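Local coordinates for protein 3-ketosteroid-delta4-5alpha-dehydrogenase (Rhodococcus jostii, PDB 4AT2) that probably introduces the delta4 double bond into ring A of 5alpha-3-ketosteroids, using bound FAD, in bacterial steroid catabolism, at residues A[295-303]-A[460-471]; A[80-88]-A[486-494]. One frame throughout, in Å; residues are numbered along the deposited sequence.

How the contacts relate
The two contacts illustrate how an FAD-binding fold is closed by segments distant in sequence. Their order along the chain is 80-88, 295-303, 460-471 and 486-494, so contact 1 is nested inside the long loop that contact 2 closes. Their centres lie 26 Å apart and their nearest atoms about 13 Å, without touching. Contact 1 joins the end of helix 291-297 to the chain leading into 471-473, an outer strand of the parallel five-stranded sheet. Contact 2, near the centre of the chain, brings strand 87-88 and helix 490-507 around the flavin. One is buried packing at the subunit interface, away from the chain's centre; the other contributes to both the cofactor and the steroid pockets.

Contact 1: residues A[295-303]-A[460-471]; sequences MAQALGADL and VLHVSGEPIPGL
Gly300 and Ala301 lie against Leu461, His462 and Val463, where the Schellman motif closing helix 291-297 meets a beta hairpin, 460-468, that reverses through a type I turn from His462 to Gly465. Backbone bonds set the register. Val463 N donates to Gly300 O at 2.9 Å, and Asp302 N to Leu461 O at 2.8 Å, nearly straight (174°) and in the carbonyl plane. They flank Ala301 and His462, a non-hydrogen-bonded antiparallel pair forming a single bridge, with CA-H...O contacts from His462 CA to Gly300 O and from Ala301 CA to Leu461 O.

The imidazole of His462 is bordered by carbonyls. With CG anti to the backbone N (chi1 -167°), the ring passes beneath Gly300 O, which sits over one face toward the rim, while Leu299 O approaches the edge, 3.3 Å from CD2. Ser464 N donates to His462 ND1 in the ring plane at 3.0 Å, which helps fix the ring's rotation. A side chain on Gly300 would collide with NE2 of His462, and the positive phi of this residue suits glycine as well. Arg28 of the second subunit also packs on His462, and Gln297 of that subunit on Val463, placing the hairpin tip at the dimer interface.

Apolar contacts complete the join. The methyl of Ala301 touches Val460 CG1 at 3.6 Å and Ile468 CD1 at 3.8 Å; Leu299 CB also rests on that CD1, and Ala296 CB on Leu471 CD2. Leu452 of strand 444-452 packs against Ala296 and Ala301.

Asp302 crosses Val463 at about a right angle, its OD1 3.7 Å from Val463 CG1. Its other carboxylate oxygen, OD2, accepts at 2.8 Å from a water whose second hydrogen goes to His462 O.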
loop_
_atom_site.group_PDB
_atom_site.type_symbol
_atom_site.label_atom_id
_atom_site.label_comp_id
_atom_site.label_asym_id
_atom_site.label_seq_id
_atom_site.Cartn_x
_atom_site.Cartn_y
_atom_site.Cartn_z
ATOM N N MET A 295 11.908 13.988 -9.911
ATOM C CA MET A 295 12.320 14.694 -11.125
ATOM C C MET A 295 11.465 14.269 -12.307
ATOM O O MET A 295 11.098 15.096 -13.151
ATOM C CB MET A 295 13.777 14.369 -11.454
ATOM C CG MET A 295 14.769 15.083 -10.564
ATOM S SD MET A 295 16.448 14.448 -10.780
ATOM C CE MET A 295 16.508 14.302 -12.526
ATOM N N ALA A 296 11.174 12.972 -12.359
ATOM C CA ALA A 296 10.396 12.413 -13.457
ATOM C C ALA A 296 8.906 12.737 -13.275
ATOM O O ALA A 296 8.236 13.104 -14.242
ATOM C CB ALA A 296 10.636 10.913 -13.575
ATOM N N GLN A 297 8.400 12.633 -12.046
ATOM C CA GLN A 297 7.010 13.007 -11.773
ATOM C C GLN A 297 6.733 14.449 -12.206
ATOM O O GLN A 297 5.630 14.763 -12.648
ATOM C CB GLN A 297 6.686 12.891 -10.285
ATOM C CG GLN A 297 6.498 11.479 -9.749
ATOM C CD GLN A 297 6.039 11.509 -8.303
ATOM O OE1 GLN A 297 6.857 11.397 -7.370
ATOM N NE2 GLN A 297 4.729 11.696 -8.093
ATOM N N ALA A 298 7.733 15.327 -12.062
ATOM C CA ALA A 298 7.585 16.730 -12.467
ATOM C C ALA A 298 7.200 16.864 -13.938
ATOM O O ALA A 298 6.566 17.850 -14.313
ATOM C CB ALA A 298 8.854 17.528 -12.164
ATOM N N LEU A 299 7.558 15.866 -14.747
ATOM C CA LEU A 299 7.238 15.822 -16.181
ATOM C C LEU A 299 5.943 15.071 -16.490
ATOM O O LEU A 299 5.592 14.896 -17.665
ATOM C CB LEU A 299 8.383 15.177 -16.979
ATOM C CG LEU A 299 9.757 15.844 -16.885
ATOM C CD1 LEU A 299 10.695 15.188 -17.891
ATOM C CD2 LEU A 299 9.682 17.329 -17.143
ATOM N N GLY A 300 5.238 14.626 -15.457
ATOM C CA GLY A 300 4.052 13.802 -15.642
ATOM C C GLY A 300 4.295 12.295 -15.627
ATOM O O GLY A 300 3.410 11.521 -15.966
ATOM N N ALA A 301 5.483 11.858 -15.217
ATOM C CA ALA A 301 5.740 10.419 -15.134
ATOM C C ALA A 301 4.832 9.744 -14.122
ATOM O O ALA A 301 4.536 10.303 -13.063
ATOM C CB ALA A 301 7.199 10.135 -14.783
ATOM N N ASP A 302 4.425 8.531 -14.467
ATOM C CA ASP A 302 3.542 7.729 -13.637
ATOM C C ASP A 302 4.349 6.892 -12.636
ATOM O O ASP A 302 5.569 6.729 -12.790
ATOM C CB ASP A 302 2.705 6.831 -14.551
ATOM C CG ASP A 302 1.387 6.398 -13.923
ATOM O OD1 ASP A 302 1.067 6.833 -12.791
ATOM O OD2 ASP A 302 0.683 5.601 -14.590
ATOM N N LEU A 303 3.653 6.387 -11.615
ATOM C CA LEU A 303 4.247 5.580 -10.528
ATOM C C LEU A 303 3.476 4.291 -10.406
ATOM O O LEU A 303 2.324 4.219 -10.830
ATOM C CB LEU A 303 4.091 6.302 -9.179
ATOM C CG LEU A 303 4.641 7.720 -8.990
ATOM C CD1 LEU A 303 4.386 8.197 -7.565
ATOM C CD2 LEU A 303 6.130 7.750 -9.329
ATOM N N VAL A 460 10.425 5.536 -19.472
ATOM C CA VAL A 460 9.595 6.051 -18.382
ATOM C C VAL A 460 8.242 6.457 -18.952
ATOM O O VAL A 460 8.169 7.222 -19.921
ATOM C CB VAL A 460 10.273 7.251 -17.677
ATOM C CG1 VAL A 460 9.331 7.885 -16.663
ATOM C CG2 VAL A 460 11.557 6.786 -16.989
ATOM N N LEU A 461 7.168 5.939 -18.366
ATOM C CA LEU A 461 5.827 6.226 -18.873
ATOM C C LEU A 461 5.193 7.447 -18.222
ATOM O O LEU A 461 5.190 7.595 -16.990
ATOM C CB LEU A 461 4.910 5.006 -18.709
ATOM C CG LEU A 461 5.260 3.789 -19.579
ATOM C CD1 LEU A 461 4.462 2.589 -19.089
ATOM C CD2 LEU A 461 4.985 4.049 -21.056
ATOM N N HIS A 462 4.656 8.314 -19.069
ATOM C CA HIS A 462 3.790 9.408 -18.658
ATOM C C HIS A 462 2.462 8.849 -18.205
ATOM O O HIS A 462 2.103 7.709 -18.561
ATOM C CB HIS A 462 3.596 10.323 -19.872
ATOM C CG HIS A 462 2.990 11.672 -19.565
ATOM N ND1 HIS A 462 1.659 11.889 -19.576
ATOM C CD2 HIS A 462 3.583 12.896 -19.301
ATOM C CE1 HIS A 462 1.416 13.182 -19.308
ATOM N NE2 HIS A 462 2.590 13.802 -19.153
ATOM N N VAL A 463 1.716 9.622 -17.412
ATOM C CA VAL A 463 0.344 9.240 -17.032
ATOM C C VAL A 463 -0.594 9.044 -18.238
ATOM O O VAL A 463 -1.638 8.384 -18.126
ATOM C CB VAL A 463 -0.301 10.185 -15.981
ATOM C CG1 VAL A 463 0.388 10.025 -14.630
ATOM C CG2 VAL A 463 -0.277 11.642 -16.440
ATOM N N SER A 464 -0.214 9.599 -19.383
ATOM C CA SER A 464 -0.940 9.367 -20.635
ATOM C C SER A 464 -0.803 7.929 -21.132
ATOM O O SER A 464 -1.574 7.496 -21.995
ATOM C CB SER A 464 -0.390 10.293 -21.719
ATOM O OG SER A 464 0.917 9.874 -22.062
ATOM N N GLY A 465 0.190 7.205 -20.619
ATOM C CA GLY A 465 0.489 5.851 -21.089
ATOM C C GLY A 465 1.531 5.820 -22.197
ATOM O O GLY A 465 1.884 4.745 -22.681
ATOM N N GLU A 466 2.022 6.993 -22.585
ATOM C CA GLU A 466 3.062 7.122 -23.610
ATOM C C GLU A 466 4.428 7.366 -22.974
ATOM O O GLU A 466 4.516 8.014 -21.925
ATOM C CB GLU A 466 2.740 8.260 -24.589
ATOM C CG GLU A 466 1.436 8.102 -25.369
ATOM C CD GLU A 466 1.353 6.816 -26.186
ATOM O OE1 GLU A 466 2.388 6.360 -26.736
ATOM O OE2 GLU A 466 0.237 6.250 -26.277
ATOM N N PRO A 467 5.500 6.852 -23.601
ATOM C CA PRO A 467 6.842 7.171 -23.094
ATOM C C PRO A 467 7.137 8.674 -23.101
ATOM O O PRO A 467 6.652 9.415 -23.975
ATOM C CB PRO A 467 7.772 6.447 -24.080
ATOM C CG PRO A 467 6.952 5.300 -24.580
ATOM C CD PRO A 467 5.553 5.866 -24.700
ATOM N N ILE A 468 7.918 9.119 -22.122
ATOM C CA ILE A 468 8.415 10.484 -22.131
ATOM C C ILE A 468 9.666 10.456 -23.005
ATOM O O ILE A 468 10.633 9.765 -22.675
ATOM C CB ILE A 468 8.762 10.971 -20.700
ATOM C CG1 ILE A 468 7.478 11.108 -19.863
ATOM C CG2 ILE A 468 9.532 12.293 -20.753
ATOM C CD1 ILE A 468 7.716 11.336 -18.374
ATOM N N PRO A 469 9.659 11.191 -24.134
ATOM C CA PRO A 469 10.818 11.127 -25.024
ATOM C C PRO A 469 12.133 11.477 -24.327
ATOM O O PRO A 469 12.188 12.427 -23.542
ATOM C CB PRO A 469 10.469 12.150 -26.123
ATOM C CG PRO A 469 8.975 12.211 -26.105
ATOM C CD PRO A 469 8.625 12.105 -24.645
ATOM N N GLY A 470 13.172 10.687 -24.598
ATOM C CA GLY A 470 14.499 10.929 -24.053
ATOM C C GLY A 470 14.735 10.412 -22.644
ATOM O O GLY A 470 15.847 10.553 -22.128
ATOM N N LEU A 471 13.702 9.838 -22.015
ATOM C CA LEU A 471 13.779 9.456 -20.597
ATOM C C LEU A 471 13.602 7.966 -20.351
ATOM O O LEU A 471 12.591 7.369 -20.728
ATOM C CB LEU A 471 12.764 10.243 -19.761
ATOM C CG LEU A 471 12.988 10.177 -18.240
ATOM C CD1 LEU A 471 14.345 10.753 -17.844
ATOM C CD2 LEU A 471 11.842 10.892 -17.532
HETATM O O HOH W 1 1.260 5.291 -17.346
#

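Contact 2: residues A[80-88]-A[486-494]. Unlike the reference sequence in segment 80-88: Thr80 (reference Ala). With FAD (flavin-adenine dinucleotide), chain D.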
loop_
_atom_site.group_PDB
_atom_site.type_symbol
_atom_site.label_atom_id
_atom_site.label_comp_id
_atom_site.label_asym_id
_atom_site.label_seq_id
_atom_site.Cartn_x
_atom_site.Cartn_y
_atom_site.Cartn_z
ATOM N N THR A 80 24.436 -1.638 -4.392
ATOM C CA THR A 80 24.761 -2.912 -5.033
ATOM C C THR A 80 26.050 -3.542 -4.482
ATOM O O THR A 80 26.088 -4.741 -4.203
ATOM C CB THR A 80 24.841 -2.763 -6.570
ATOM O OG1 THR A 80 23.584 -2.265 -7.064
ATOM C CG2 THR A 80 25.148 -4.101 -7.224
ATOM N N ALA A 81 27.098 -2.731 -4.339
ATOM C CA ALA A 81 28.393 -3.230 -3.878
ATOM C C ALA A 81 28.351 -3.731 -2.422
ATOM O O ALA A 81 29.240 -4.469 -1.980
ATOM C CB ALA A 81 29.464 -2.151 -4.056
ATOM N N LEU A 82 27.307 -3.341 -1.688
ATOM C CA LEU A 82 27.118 -3.756 -0.288
ATOM C C LEU A 82 26.130 -4.922 -0.120
ATOM O O LEU A 82 25.965 -5.456 0.988
ATOM C CB LEU A 82 26.667 -2.558 0.558
ATOM C CG LEU A 82 27.391 -1.214 0.380
ATOM C CD1 LEU A 82 26.720 -0.120 1.194
ATOM C CD2 LEU A 82 28.866 -1.314 0.747
ATOM N N ALA A 83 25.499 -5.332 -1.223
ATOM C CA ALA A 83 24.462 -6.369 -1.216
ATOM C C ALA A 83 25.022 -7.775 -1.034
ATOM O O ALA A 83 26.207 -8.014 -1.283
ATOM C CB ALA A 83 23.660 -6.300 -2.512
ATOM N N GLY A 84 24.152 -8.702 -0.636
ATOM C CA GLY A 84 24.494 -10.133 -0.494
ATOM C C GLY A 84 24.915 -10.776 -1.807
ATOM O O GLY A 84 25.697 -11.742 -1.834
ATOM N N GLY A 85 24.417 -10.218 -2.900
ATOM C CA GLY A 85 24.816 -10.643 -4.231
ATOM C C GLY A 85 23.842 -11.565 -4.928
ATOM O O GLY A 85 24.119 -12.008 -6.043
ATOM N N PHE A 86 22.695 -11.848 -4.302
ATOM C CA PHE A 86 21.668 -12.655 -4.973
ATOM C C PHE A 86 21.214 -11.948 -6.240
ATOM O O PHE A 86 20.989 -10.732 -6.244
ATOM C CB PHE A 86 20.427 -12.831 -4.099
ATOM C CG PHE A 86 20.573 -13.847 -3.013
ATOM C CD1 PHE A 86 20.331 -15.191 -3.261
ATOM C CD2 PHE A 86 20.879 -13.445 -1.721
ATOM C CE1 PHE A 86 20.434 -16.132 -2.240
ATOM C CE2 PHE A 86 20.982 -14.378 -0.694
ATOM C CZ PHE A 86 20.762 -15.722 -0.959
ATOM N N ILE A 87 21.051 -12.726 -7.304
ATOM C CA ILE A 87 20.478 -12.248 -8.555
ATOM C C ILE A 87 19.412 -13.284 -8.916
ATOM O O ILE A 87 19.730 -14.467 -9.056
ATOM C CB ILE A 87 21.538 -12.160 -9.681
ATOM C CG1 ILE A 87 22.828 -11.487 -9.186
ATOM C CG2 ILE A 87 20.958 -11.412 -10.882
ATOM C CD1 ILE A 87 23.968 -11.524 -10.192
ATOM N N TYR A 88 18.155 -12.844 -8.998
ATOM C CA TYR A 88 17.023 -13.743 -9.179
ATOM C C TYR A 88 16.890 -14.172 -10.640
ATOM O O TYR A 88 16.363 -13.439 -11.465
ATOM C CB TYR A 88 15.716 -13.102 -8.659
ATOM C CG TYR A 88 14.653 -14.144 -8.423
ATOM C CD1 TYR A 88 14.567 -14.797 -7.191
ATOM C CD2 TYR A 88 13.776 -14.520 -9.449
ATOM C CE1 TYR A 88 13.621 -15.784 -6.978
ATOM C CE2 TYR A 88 12.817 -15.508 -9.243
ATOM C CZ TYR A 88 12.758 -16.141 -8.013
ATOM O OH TYR A 88 11.841 -17.136 -7.803
ATOM N N TYR A 486 8.317 -10.044 -2.038
ATOM C CA TYR A 486 9.716 -9.876 -2.398
ATOM C C TYR A 486 10.436 -11.223 -2.382
ATOM O O TYR A 486 10.101 -12.105 -1.596
ATOM C CB TYR A 486 10.407 -8.890 -1.428
ATOM C CG TYR A 486 11.854 -8.614 -1.781
ATOM C CD1 TYR A 486 12.179 -7.667 -2.758
ATOM C CD2 TYR A 486 12.904 -9.298 -1.154
ATOM C CE1 TYR A 486 13.496 -7.419 -3.103
ATOM C CE2 TYR A 486 14.227 -9.060 -1.511
ATOM C CZ TYR A 486 14.514 -8.104 -2.479
ATOM O OH TYR A 486 15.812 -7.845 -2.864
ATOM N N ALA A 487 11.444 -11.367 -3.240
ATOM C CA ALA A 487 12.344 -12.516 -3.193
ATOM C C ALA A 487 13.760 -11.989 -3.319
ATOM O O ALA A 487 14.011 -11.057 -4.096
ATOM C CB ALA A 487 12.028 -13.516 -4.312
ATOM N N SER A 488 14.690 -12.555 -2.545
ATOM C CA SER A 488 16.090 -12.110 -2.605
ATOM C C SER A 488 16.659 -12.294 -4.007
ATOM O O SER A 488 16.485 -13.356 -4.642
ATOM C CB SER A 488 16.978 -12.854 -1.595
ATOM O OG SER A 488 16.752 -12.385 -0.277
ATOM N N GLY A 489 17.306 -11.241 -4.503
ATOM C CA GLY A 489 17.877 -11.271 -5.848
ATOM C C GLY A 489 17.059 -10.527 -6.883
ATOM O O GLY A 489 17.536 -10.281 -7.982
ATOM N N THR A 490 15.814 -10.184 -6.561
ATOM C CA THR A 490 14.958 -9.558 -7.571
ATOM C C THR A 490 15.379 -8.135 -7.861
ATOM O O THR A 490 15.122 -7.628 -8.952
ATOM C CB THR A 490 13.465 -9.568 -7.183
ATOM O OG1 THR A 490 13.313 -9.001 -5.876
ATOM C CG2 THR A 490 12.918 -10.999 -7.201
ATOM N N SER A 491 16.026 -7.487 -6.901
ATOM C CA SER A 491 16.440 -6.111 -7.125
ATOM C C SER A 491 17.699 -6.025 -7.991
ATOM O O SER A 491 17.737 -5.256 -8.969
ATOM C CB SER A 491 16.626 -5.364 -5.814
ATOM O OG SER A 491 16.844 -4.003 -6.134
ATOM N N LEU A 492 18.727 -6.804 -7.660
ATOM C CA LEU A 492 19.905 -6.872 -8.542
ATOM C C LEU A 492 19.544 -7.508 -9.890
ATOM O O LEU A 492 20.077 -7.113 -10.935
ATOM C CB LEU A 492 21.069 -7.635 -7.885
ATOM C CG LEU A 492 21.676 -7.040 -6.603
ATOM C CD1 LEU A 492 22.978 -7.756 -6.249
ATOM C CD2 LEU A 492 21.869 -5.531 -6.672
ATOM N N GLY A 493 18.626 -8.470 -9.861
ATOM C CA GLY A 493 18.127 -9.095 -11.082
ATOM C C GLY A 493 17.413 -8.128 -12.006
ATOM O O GLY A 493 17.806 -7.969 -13.169
ATOM N N ASP A 494 16.358 -7.473 -11.521
ATOM C CA ASP A 494 15.642 -6.573 -12.415
ATOM C C ASP A 494 16.428 -5.289 -12.719
ATOM O O ASP A 494 16.319 -4.743 -13.817
ATOM C CB ASP A 494 14.139 -6.387 -12.064
ATOM C CG ASP A 494 13.870 -5.371 -10.956
ATOM O OD1 ASP A 494 14.628 -4.395 -10.783
ATOM O OD2 ASP A 494 12.816 -5.527 -10.285
HETATM P PA FAD D . 22.379 1.540 -6.302
HETATM O O1A FAD D . 23.130 0.290 -6.546
HETATM O O2A FAD D . 22.309 2.070 -4.932
HETATM O O5B FAD D . 22.984 2.671 -7.260
HETATM C C5B FAD D . 22.423 3.987 -7.292
HETATM C C4B FAD D . 23.567 5.004 -7.442
HETATM O O4B FAD D . 22.918 6.279 -7.633
HETATM C C3B FAD D . 24.363 5.100 -6.134
HETATM O O3B FAD D . 25.775 4.944 -6.423
HETATM C C2B FAD D . 24.028 6.497 -5.600
HETATM O O2B FAD D . 25.170 7.070 -4.909
HETATM C C1B FAD D . 23.709 7.257 -6.886
HETATM N N9A FAD D . 22.847 8.443 -6.687
HETATM C C8A FAD D . 21.867 8.632 -5.794
HETATM N N7A FAD D . 21.356 9.846 -5.989
HETATM C C5A FAD D . 22.009 10.420 -7.019
HETATM C C6A FAD D . 21.917 11.620 -7.642
HETATM N N6A FAD D . 21.003 12.497 -7.228
HETATM N N1A FAD D . 22.720 11.949 -8.669
HETATM C C2A FAD D . 23.669 11.047 -9.127
HETATM N N3A FAD D . 23.759 9.818 -8.479
HETATM C C4A FAD D . 22.927 9.540 -7.441
HETATM N N1 FAD D . 18.994 -7.021 -3.563
HETATM C C2 FAD D . 19.163 -8.163 -4.325
HETATM O O2 FAD D . 18.517 -8.292 -5.356
HETATM N N3 FAD D . 20.068 -9.155 -3.920
HETATM C C4 FAD D . 20.775 -9.017 -2.725
HETATM O O4 FAD D . 21.551 -9.918 -2.393
HETATM C C4X FAD D . 20.597 -7.865 -1.950
HETATM N N5 FAD D . 21.250 -7.708 -0.773
HETATM C C5X FAD D . 20.889 -6.710 0.058
HETATM C C6 FAD D . 21.364 -6.682 1.373
HETATM C C7 FAD D . 21.010 -5.643 2.238
HETATM C C7M FAD D . 21.519 -5.666 3.552
HETATM C C8 FAD D . 20.153 -4.617 1.787
HETATM C C8M FAD D . 19.761 -3.536 2.603
HETATM C C9 FAD D . 19.691 -4.643 0.469
HETATM C C9A FAD D . 20.035 -5.697 -0.390
HETATM N N10 FAD D . 19.562 -5.746 -1.659
HETATM C C10 FAD D . 19.711 -6.872 -2.371
HETATM C "C1'" FAD D . 18.946 -4.573 -2.333
HETATM C "C2'" FAD D . 19.917 -4.008 -3.382
HETATM O "O2'" FAD D . 21.157 -3.789 -2.706
HETATM C "C3'" FAD D . 19.399 -2.682 -3.959
HETATM O "O3'" FAD D . 17.965 -2.667 -4.073
HETATM C "C4'" FAD D . 20.032 -2.437 -5.339
HETATM O "O4'" FAD D . 21.459 -2.460 -5.187
HETATM C "C5'" FAD D . 19.602 -1.079 -5.898
HETATM O "O5'" FAD D . 20.154 -0.938 -7.221
HETATM P P FAD D . 20.158 0.504 -7.944
HETATM O O1P FAD D . 18.790 1.020 -8.064
HETATM O O2P FAD D . 21.030 0.390 -9.160
HETATM O O3P FAD D . 20.820 1.448 -6.791
#
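Tyr88 N donates to Gly489 O at 2.8 Å, joining strand 87-88 to the start of helix 490-507, whose N-cap is Gly489. The same oxygen accepts from Gly493 N on the opposite face of its plane. This is the tight part: Phe86 O comes within 3.2 Å of Gly489 CA in a CA-H...O contact, and a side chain on Gly489 would clash with Tyr88 N. Ser488 CB sits over one face of the Phe86 ring, while FAD O4 lies at the ring edge. A chi1 of -162° swings the Tyr88 ring alongside Thr490 and brings CD1 3.5 Å from Ser488 O.

Looseness is confined to single pairs, Leu492 CD1 to Ala83 CB (4.1 Å) and Ile87 CG1 to Leu492 CB (4.4 Å). Leu492 itself is closely packed: CB and CD1 rest on Phe86 O, CD2 meets Thr80 CG2 at 3.6 Å, and Leu492 CG lies against FAD C2. The Thr80 hydroxyl bridges the cofactor, OG1 donating to phosphate O1A at 2.6 Å and accepting from ribityl O4'. Cutting Leu492 back to an alanine removes both methyls, which is likely to open a gap beside the flavin pyrimidine and deprive Thr80 CG2 of one apolar neighbour. All touching residues are buried, so no side opens to solvent.

Backbone groups read the flavin edge: Leu492 N donates to FAD O2 at 2.8 Å, and FAD N3 donates to Phe86 O. Tyr486 OH is hydrogen-bonded to the bound androstenedione, so both sites adjoin.

Helix 105-115 covers Tyr88, helix 202-214 packs on Thr80, Ile87 and Leu492, and strand 185-186 pairs with 87-88.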